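Local coordinates for protein alpha-glucosidase ([Eubacterium] rectale, PDB 6PNR) that hydrolyses alpha-glycosidic linkages as a family 31 glycoside hydrolase and, as a sulfoquinovosidase, probably releases sulfoquinovose from sulfolipid-derived glycosides, at residues Leu508-Ala511 and Glu512-Met515; Phe371-Ile374 and Ile375-Tyr378; Thr145-Val148 and Thr149-Asp153; Asp215-Leu218 and Lys219-Glu222. One frame throughout, in Å; residues are numbered along the deposited sequence.

Interaction 1 (Leu508-Ala511 and Glu512-Met515)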
# COMPACT_ATOMS: atom_id res chain seq x y z
N LEU A 508 -20.67 2.11 -27.94
CA LEU A 508 -21.93 2.82 -28.19
C LEU A 508 -22.39 3.61 -26.96
O LEU A 508 -22.86 4.74 -27.10
CB LEU A 508 -23.00 1.83 -28.64
CG LEU A 508 -22.77 1.28 -30.05
CD1 LEU A 508 -23.72 0.13 -30.33
CD2 LEU A 508 -22.93 2.40 -31.08
N ARG A 509 -22.27 3.03 -25.76
CA ARG A 509 -22.59 3.78 -24.55
C ARG A 509 -21.68 5.00 -24.40
O ARG A 509 -22.13 6.05 -23.92
CB ARG A 509 -22.47 2.90 -23.30
CG ARG A 509 -23.62 1.92 -23.08
CD ARG A 509 -24.96 2.66 -22.91
NE ARG A 509 -26.00 1.71 -22.54
CZ ARG A 509 -27.31 1.93 -22.58
NH1 ARG A 509 -27.78 3.11 -22.99
NH2 ARG A 509 -28.15 0.97 -22.22
N TRP A 510 -20.40 4.87 -24.76
CA TRP A 510 -19.50 6.02 -24.68
C TRP A 510 -19.88 7.09 -25.70
O TRP A 510 -19.85 8.28 -25.40
CB TRP A 510 -18.05 5.57 -24.90
CG TRP A 510 -17.00 6.30 -24.05
CD1 TRP A 510 -16.74 7.65 -24.02
CD2 TRP A 510 -16.05 5.69 -23.16
NE1 TRP A 510 -15.70 7.91 -23.15
CE2 TRP A 510 -15.25 6.72 -22.62
CE3 TRP A 510 -15.81 4.37 -22.76
CZ2 TRP A 510 -14.24 6.48 -21.69
CZ3 TRP A 510 -14.80 4.12 -21.84
CH2 TRP A 510 -14.02 5.17 -21.32
N ALA A 511 -20.24 6.68 -26.92
CA ALA A 511 -20.58 7.66 -27.94
C ALA A 511 -21.86 8.43 -27.59
O ALA A 511 -21.97 9.63 -27.89
CB ALA A 511 -20.72 6.96 -29.30
N GLU A 512 -22.83 7.78 -26.94
CA GLU A 512 -24.09 8.45 -26.62
C GLU A 512 -23.94 9.43 -25.45
O GLU A 512 -24.80 10.30 -25.27
CB GLU A 512 -25.19 7.42 -26.33
CG GLU A 512 -25.20 6.83 -24.92
CD GLU A 512 -26.19 5.67 -24.77
OE1 GLU A 512 -26.33 4.87 -25.72
OE2 GLU A 512 -26.82 5.56 -23.70
N MET A 513 -22.86 9.30 -24.67
CA MET A 513 -22.48 10.36 -23.74
C MET A 513 -21.74 11.48 -24.45
O MET A 513 -22.03 12.67 -24.23
CB MET A 513 -21.61 9.79 -22.61
CG MET A 513 -20.85 10.87 -21.83
SD MET A 513 -19.93 10.26 -20.40
CE MET A 513 -18.54 9.47 -21.21
N ALA A 514 -20.81 11.10 -25.33
CA ALA A 514 -19.94 12.07 -25.99
C ALA A 514 -20.72 13.06 -26.84
O ALA A 514 -20.26 14.20 -27.03
CB ALA A 514 -18.90 11.34 -26.84
N MET A 515 -21.89 12.67 -27.37
CA MET A 515 -22.64 13.63 -28.16
C MET A 515 -23.19 14.77 -27.32
O MET A 515 -23.61 15.78 -27.89
CB MET A 515 -23.78 12.95 -28.94
CG MET A 515 -24.85 12.30 -28.08
SD MET A 515 -26.02 11.39 -29.13
CE MET A 515 -27.26 10.89 -27.94
O HOH W 1 -25.39 4.44 -28.13

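Interaction 2 (Phe371-Ile374 and Ile375-Tyr378)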
# COMPACT_ATOMS: atom_id res chain seq x y z
N PHE A 371 11.07 24.39 -30.13
CA PHE A 371 9.99 23.41 -30.21
C PHE A 371 8.72 24.07 -30.74
O PHE A 371 7.97 23.46 -31.52
CB PHE A 371 9.74 22.74 -28.86
CG PHE A 371 9.17 21.34 -28.99
CD1 PHE A 371 7.81 21.14 -29.06
CD2 PHE A 371 10.01 20.25 -29.11
CE1 PHE A 371 7.29 19.86 -29.20
CE2 PHE A 371 9.49 18.96 -29.26
CZ PHE A 371 8.13 18.77 -29.31
N LYS A 372 8.48 25.32 -30.34
CA LYS A 372 7.40 26.09 -30.95
C LYS A 372 7.56 26.14 -32.46
O LYS A 372 6.58 25.96 -33.20
CB LYS A 372 7.39 27.50 -30.34
CG LYS A 372 6.17 28.32 -30.68
CD LYS A 372 6.36 29.80 -30.35
CE LYS A 372 6.85 30.03 -28.94
NZ LYS A 372 6.90 31.51 -28.65
N ASP A 373 8.78 26.34 -32.95
CA ASP A 373 8.99 26.40 -34.40
C ASP A 373 8.77 25.04 -35.06
O ASP A 373 8.35 24.99 -36.22
CB ASP A 373 10.40 26.92 -34.72
CG ASP A 373 10.53 28.43 -34.50
OD1 ASP A 373 9.51 29.14 -34.39
OD2 ASP A 373 11.68 28.91 -34.43
N ILE A 374 9.07 23.95 -34.35
CA ILE A 374 8.77 22.60 -34.84
C ILE A 374 7.27 22.44 -35.09
O ILE A 374 6.86 21.86 -36.10
CB ILE A 374 9.30 21.55 -33.85
CG1 ILE A 374 10.83 21.48 -33.91
CG2 ILE A 374 8.68 20.17 -34.11
CD1 ILE A 374 11.43 20.55 -32.89
N ILE A 375 6.44 22.94 -34.18
CA ILE A 375 4.99 22.86 -34.35
C ILE A 375 4.55 23.73 -35.53
O ILE A 375 3.76 23.29 -36.39
CB ILE A 375 4.26 23.25 -33.05
CG1 ILE A 375 4.67 22.32 -31.90
CG2 ILE A 375 2.73 23.26 -33.28
CD1 ILE A 375 4.16 22.76 -30.53
N LYS A 376 5.06 24.97 -35.61
CA LYS A 376 4.68 25.86 -36.70
C LYS A 376 5.08 25.27 -38.06
O LYS A 376 4.29 25.28 -39.01
CB LYS A 376 5.34 27.23 -36.53
CG LYS A 376 4.88 28.02 -35.31
CD LYS A 376 5.57 29.40 -35.32
CE LYS A 376 5.32 30.17 -34.05
NZ LYS A 376 5.94 31.53 -34.15
N GLU A 377 6.30 24.76 -38.15
CA GLU A 377 6.85 24.34 -39.44
C GLU A 377 6.28 23.00 -39.90
O GLU A 377 5.90 22.86 -41.07
CB GLU A 377 8.38 24.26 -39.36
CG GLU A 377 9.06 23.84 -40.67
CD GLU A 377 10.59 23.74 -40.56
OE1 GLU A 377 11.14 23.94 -39.46
OE2 GLU A 377 11.25 23.47 -41.59
N TYR A 378 6.20 22.02 -39.01
CA TYR A 378 5.92 20.65 -39.43
C TYR A 378 4.50 20.18 -39.13
O TYR A 378 4.07 19.18 -39.72
CB TYR A 378 6.92 19.68 -38.78
CG TYR A 378 8.36 19.93 -39.16
CD1 TYR A 378 8.80 19.74 -40.46
CD2 TYR A 378 9.29 20.32 -38.20
CE1 TYR A 378 10.13 19.95 -40.81
CE2 TYR A 378 10.62 20.53 -38.53
CZ TYR A 378 11.03 20.34 -39.84
OH TYR A 378 12.35 20.54 -40.18
O HOH W 2 8.87 31.33 -35.47

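Interaction 3 (Thr145-Val148 and Thr149-Asp153)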
# COMPACT_ATOMS: atom_id res chain seq x y z
N THR A 145 -8.95 -3.76 -5.99
CA THR A 145 -9.74 -4.99 -6.02
C THR A 145 -9.88 -5.60 -7.42
O THR A 145 -10.47 -6.68 -7.53
CB THR A 145 -11.14 -4.77 -5.43
OG1 THR A 145 -11.95 -4.02 -6.34
CG2 THR A 145 -11.07 -4.06 -4.06
N THR A 146 -9.37 -4.99 -8.48
CA THR A 146 -9.59 -5.59 -9.80
C THR A 146 -8.33 -6.28 -10.31
O THR A 146 -7.20 -5.86 -10.05
CB THR A 146 -10.04 -4.54 -10.83
OG1 THR A 146 -8.93 -3.70 -11.17
CG2 THR A 146 -11.18 -3.69 -10.29
N TYR A 147 -8.55 -7.33 -11.11
CA TYR A 147 -7.46 -8.06 -11.75
C TYR A 147 -6.59 -7.13 -12.59
O TYR A 147 -5.36 -7.22 -12.53
CB TYR A 147 -8.05 -9.19 -12.60
CG TYR A 147 -7.03 -10.03 -13.33
CD1 TYR A 147 -6.26 -10.99 -12.65
CD2 TYR A 147 -6.83 -9.87 -14.70
CE1 TYR A 147 -5.32 -11.78 -13.34
CE2 TYR A 147 -5.90 -10.63 -15.39
CZ TYR A 147 -5.14 -11.58 -14.71
OH TYR A 147 -4.22 -12.32 -15.40
N VAL A 148 -7.20 -6.22 -13.35
CA VAL A 148 -6.42 -5.31 -14.20
C VAL A 148 -5.48 -4.45 -13.36
O VAL A 148 -4.32 -4.25 -13.73
CB VAL A 148 -7.35 -4.44 -15.06
CG1 VAL A 148 -6.59 -3.25 -15.66
CG2 VAL A 148 -7.98 -5.29 -16.17
N THR A 149 -5.97 -3.92 -12.24
CA THR A 149 -5.10 -3.11 -11.39
C THR A 149 -3.97 -3.94 -10.82
O THR A 149 -2.80 -3.51 -10.82
CB THR A 149 -5.90 -2.47 -10.26
OG1 THR A 149 -7.01 -1.73 -10.79
CG2 THR A 149 -5.01 -1.54 -9.43
N TRP A 150 -4.29 -5.12 -10.29
CA TRP A 150 -3.27 -5.97 -9.69
C TRP A 150 -2.18 -6.32 -10.71
O TRP A 150 -0.99 -6.11 -10.45
CB TRP A 150 -3.92 -7.23 -9.11
CG TRP A 150 -2.92 -8.22 -8.57
CD1 TRP A 150 -1.98 -7.99 -7.62
CD2 TRP A 150 -2.76 -9.57 -8.98
NE1 TRP A 150 -1.24 -9.12 -7.41
CE2 TRP A 150 -1.71 -10.11 -8.23
CE3 TRP A 150 -3.42 -10.39 -9.91
CZ2 TRP A 150 -1.28 -11.43 -8.39
CZ3 TRP A 150 -3.00 -11.71 -10.05
CH2 TRP A 150 -1.94 -12.21 -9.30
N ARG A 151 -2.57 -6.82 -11.89
CA ARG A 151 -1.56 -7.14 -12.90
C ARG A 151 -0.79 -5.89 -13.32
O ARG A 151 0.42 -5.94 -13.53
CB ARG A 151 -2.19 -7.81 -14.13
CG ARG A 151 -2.86 -9.15 -13.91
CD ARG A 151 -2.00 -10.15 -13.14
NE ARG A 151 -0.68 -10.35 -13.73
CZ ARG A 151 0.35 -10.90 -13.10
NH1 ARG A 151 0.21 -11.32 -11.84
NH2 ARG A 151 1.52 -11.01 -13.71
N SER A 152 -1.48 -4.74 -13.43
CA SER A 152 -0.77 -3.51 -13.78
C SER A 152 0.30 -3.19 -12.74
O SER A 152 1.40 -2.76 -13.10
CB SER A 152 -1.74 -2.34 -13.94
OG SER A 152 -2.56 -2.49 -15.09
N ASP A 153 -0.00 -3.40 -11.45
CA ASP A 153 1.01 -3.24 -10.41
C ASP A 153 2.15 -4.25 -10.56
O ASP A 153 3.32 -3.88 -10.50
CB ASP A 153 0.40 -3.38 -9.01
CG ASP A 153 -0.41 -2.17 -8.59
OD1 ASP A 153 -0.20 -1.08 -9.15
OD2 ASP A 153 -1.25 -2.33 -7.68

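Interaction 4 (Asp215-Leu218 and Lys219-Glu222)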
# COMPACT_ATOMS: atom_id res chain seq x y z
N ASP A 215 -20.83 35.07 -4.22
CA ASP A 215 -22.20 34.83 -3.80
C ASP A 215 -22.78 33.55 -4.39
O ASP A 215 -23.66 32.92 -3.78
CB ASP A 215 -23.06 36.04 -4.20
CG ASP A 215 -24.51 35.90 -3.79
OD1 ASP A 215 -24.78 35.28 -2.74
OD2 ASP A 215 -25.39 36.40 -4.53
N THR A 216 -22.32 33.15 -5.59
CA THR A 216 -22.84 31.98 -6.29
C THR A 216 -21.67 31.20 -6.90
O THR A 216 -20.58 31.75 -7.11
CB THR A 216 -23.82 32.37 -7.40
OG1 THR A 216 -23.13 33.11 -8.41
CG2 THR A 216 -24.97 33.22 -6.85
N TYR A 217 -21.91 29.92 -7.19
CA TYR A 217 -20.86 29.14 -7.84
C TYR A 217 -20.57 29.65 -9.24
O TYR A 217 -19.42 29.58 -9.69
CB TYR A 217 -21.24 27.65 -7.87
CG TYR A 217 -21.16 27.05 -6.51
CD1 TYR A 217 -19.92 26.85 -5.90
CD2 TYR A 217 -22.31 26.72 -5.80
CE1 TYR A 217 -19.82 26.34 -4.63
CE2 TYR A 217 -22.22 26.20 -4.53
CZ TYR A 217 -20.98 26.02 -3.95
OH TYR A 217 -20.87 25.50 -2.68
N LEU A 218 -21.58 30.15 -9.94
CA LEU A 218 -21.35 30.77 -11.25
C LEU A 218 -20.38 31.94 -11.13
O LEU A 218 -19.45 32.06 -11.92
CB LEU A 218 -22.67 31.23 -11.86
CG LEU A 218 -23.62 30.13 -12.32
CD1 LEU A 218 -25.00 30.70 -12.61
CD2 LEU A 218 -23.07 29.42 -13.54
N LYS A 219 -20.58 32.80 -10.12
CA LYS A 219 -19.67 33.93 -9.94
C LYS A 219 -18.31 33.48 -9.43
O LYS A 219 -17.28 34.08 -9.76
CB LYS A 219 -20.27 34.97 -8.99
CG LYS A 219 -21.43 35.78 -9.61
CD LYS A 219 -22.03 36.77 -8.61
CE LYS A 219 -23.36 37.33 -9.09
NZ LYS A 219 -24.04 38.11 -8.01
N LEU A 220 -18.28 32.43 -8.60
CA LEU A 220 -16.99 31.88 -8.21
C LEU A 220 -16.18 31.43 -9.43
O LEU A 220 -14.98 31.68 -9.51
CB LEU A 220 -17.19 30.72 -7.24
CG LEU A 220 -15.95 30.40 -6.42
CD1 LEU A 220 -15.59 31.57 -5.53
CD2 LEU A 220 -16.22 29.18 -5.60
N LEU A 221 -16.84 30.76 -10.39
CA LEU A 221 -16.11 30.34 -11.59
C LEU A 221 -15.67 31.53 -12.42
O LEU A 221 -14.61 31.48 -13.05
CB LEU A 221 -16.98 29.39 -12.42
CG LEU A 221 -16.71 27.88 -12.22
CD1 LEU A 221 -15.29 27.55 -12.66
CD2 LEU A 221 -16.94 27.47 -10.78
N GLU A 222 -16.45 32.62 -12.43
CA GLU A 222 -16.00 33.85 -13.07
C GLU A 222 -14.70 34.35 -12.45
O GLU A 222 -13.75 34.69 -13.16
CB GLU A 222 -17.09 34.92 -12.99
CG GLU A 222 -18.33 34.51 -13.73
CD GLU A 222 -19.55 35.38 -13.43
OE1 GLU A 222 -19.36 36.53 -12.96
OE2 GLU A 222 -20.69 34.90 -13.68

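Interaction 1 (Leu508-Ala511 and Glu512-Met515)
The guanidinium of Arg509 meets the Glu512 carboxylate at its edge, one turn further along the helix. NH1 donates to Glu512 OE2 at 2.7 Å with an N-H...O angle of 150°, and the oxygen lies in the guanidinium plane; on the acid, the bond arrives on the syn side of OE2, somewhat out of the carboxylate plane. Because the two planes stand 80° apart, a single nitrogen and a single oxygen make the salt bridge instead of a paired, coplanar clasp. The two side chains run alongside each other, and the bend of Arg509 at chi2 (-61°) brings its CD to 3.5 Å from Glu512 OE2. The other carboxylate oxygen, OE1, takes a hydrogen bond from a water at 2.6 Å, and the same water donates to Leu508 O at 2.7 Å. Gly642 N also binds OE1, while Arg509 NH2 reaches Ala639 O, so this buried ion pair pins the helix to the 639-642 loop. Met513 CE comes obliquely to the Trp510 indole, 3.8 Å from NE1, whose hydrogen-bond partner is Ser489 OG. Met513 also packs on helix 469-481. In the backbone, Ala514 N bonds to Trp510 O at 3.0 Å. The arrangement is that of an i to i+3 salt bridge on a buried barrel helix, 504-514, the helical link of a beta-alpha-beta unit between strands 490-491 and 521-522 of the family 31 TIM-barrel domain.

Interaction 2 (Phe371-Ile374 and Ile375-Tyr378)
Successive turns of helix 365-380, in the TIM-barrel domain, bring Lys372 and Lys376 alongside each other, pointing the same way. Their aliphatic parts touch, Lys372 CD lying 3.9 Å from Lys376 CE. Lys372 NZ and Lys376 NZ stay 5.6 Å apart. Acidic groups of helix 408-429 accompany these like charges: Glu429 forms salt bridges with both lysines, and Glu425 with Lys372. Lys372 also pairs with Glu369, one turn earlier on its own helix. Asp373 slants across the Lys376 chain. Its OD1 is 4.3 Å from Lys376 NZ, beyond a salt bridge, and a water spans the gap, donating to OD1 at 2.5 Å and accepting from NZ at 3.2 Å. The extended chain of Lys376, with CG anti to its carbonyl carbon (chi1 -65°), carries the ammonium out to this water. An alanine in place of Lys376 would probably leave the water without its donor and Glu429 with one cationic partner fewer. Helix 408-429 receives both the lysines and the Phe371 and Ile375 side, while Ile374 and Tyr378 turn to Leu329 of helix 328-335. Ile375 CD1 comes obliquely to Phe371 CD1 at 4.3 Å, and the Phe371 ring meets Trp419 and Trp291 at steep angles. Ile374 CG2 lies 4.1 Å from Tyr378 CD2. The carboxylate carbon of Glu377 rests over one face of the Tyr378 ring, 3.5 Å above its plane and offset toward the rim.

Interaction 3 (Thr145-Val148 and Thr149-Asp153)
Thr146 OG1 accepts a hydrogen bond from Thr149 N at 3.2 Å, the capping bond of an N-cap residue at the start of helix 147-156. With chi1 at 72°, the hydroxyl lies between the backbone nitrogen and the carbonyl carbon, and from there it turns back over the first turn. Thr149 OG1 lies 2.8 Å from Thr146 OG1. A valine in place of Thr146 would probably leave Thr149 N without its capping acceptor and the helix start less firmly held. Beyond the cap, Arg151 folds back over Tyr147: its CG lies over one face of the phenol ring, 3.6 Å from the centroid and 19° off the normal, a CH-pi contact. Bends at chi2 and chi3 then swing the guanidinium round, where NH1 sits 3.4 Å above one face of the Trp150 indole, toward its rim. Tyr147 CD1 meets the edge of that indole at CE3, 4.0 Å away. Outer groups hold these positions. Asp143 O bonds to OG1 of Thr146 and of Thr149, and Glu155 forms a salt bridge with Arg151 NH2. Trp150 faces the dimer partner, donating from NE1 to O of Lys144 of the second subunit and stacking on that subunit's Trp150, so the helix start forms part of the dimer interface. Val148 O is gripped twice by Ser152, one turn on, from opposite faces of its plane: by N at 2.9 Å and OG at 2.8 Å.

Interaction 4 (Asp215-Leu218 and Lys219-Glu222)
Lys219 crosses Thr216 with its aliphatic stem. Lys219 CB lies 3.5 Å from Thr216 OG1, its CG 3.4 Å and its CD 3.8 Å from that oxygen. At the tip, NZ stands 4.1 Å from Asp215 OD2, opposite charges near each other but beyond a salt bridge. CG is anti to the carbonyl carbon (chi1 -73°) and the chain is extended beyond it, which sends the ammonium back past the helix start, alongside the aspartate. The same threonine oxygen accepts from Lys219 N at 3.1 Å, with an N-H...O angle of 160°; this makes Thr216 the N-cap of helix 217-228. Thr216 O is in turn bonded by Leu220 N at 2.8 Å. On another side of the turn, Leu220 CD2 approaches the Tyr217 ring obliquely, 4.4 Å from CD1. These two side chains press on Val173 of strand 168-174, and Tyr217 also meets Phe577 edge-to-face. Glu222 OE2 bonds to His570 NE2, just beyond helix 538-568. The helix start is therefore lodged between strand 168-174 of the eight-stranded antiparallel sheet and the loops carrying Phe577 and Glu581.

Overall arrangement
All four are local contacts within single helices, each on a different helix, and none touches another. Interaction 1 is fully buried and joins its ion pair to a neighbouring loop; interaction 2, also in the TIM-barrel domain, its centre about 34 Å from that of interaction 1, is partly buried and spreads its charges over another helix and a water. Interactions 3 and 4 share threonine N-caps at helix starts, yet lie on opposite sides of the chain's centre, their centres about 40 Å apart. They differ in surroundings: 145-153 turns aromatic groups to the second subunit, whereas 215-222 packs its tyrosine and leucine inward and keeps an aspartate and a lysine near each other at the exposed side, without a salt bridge.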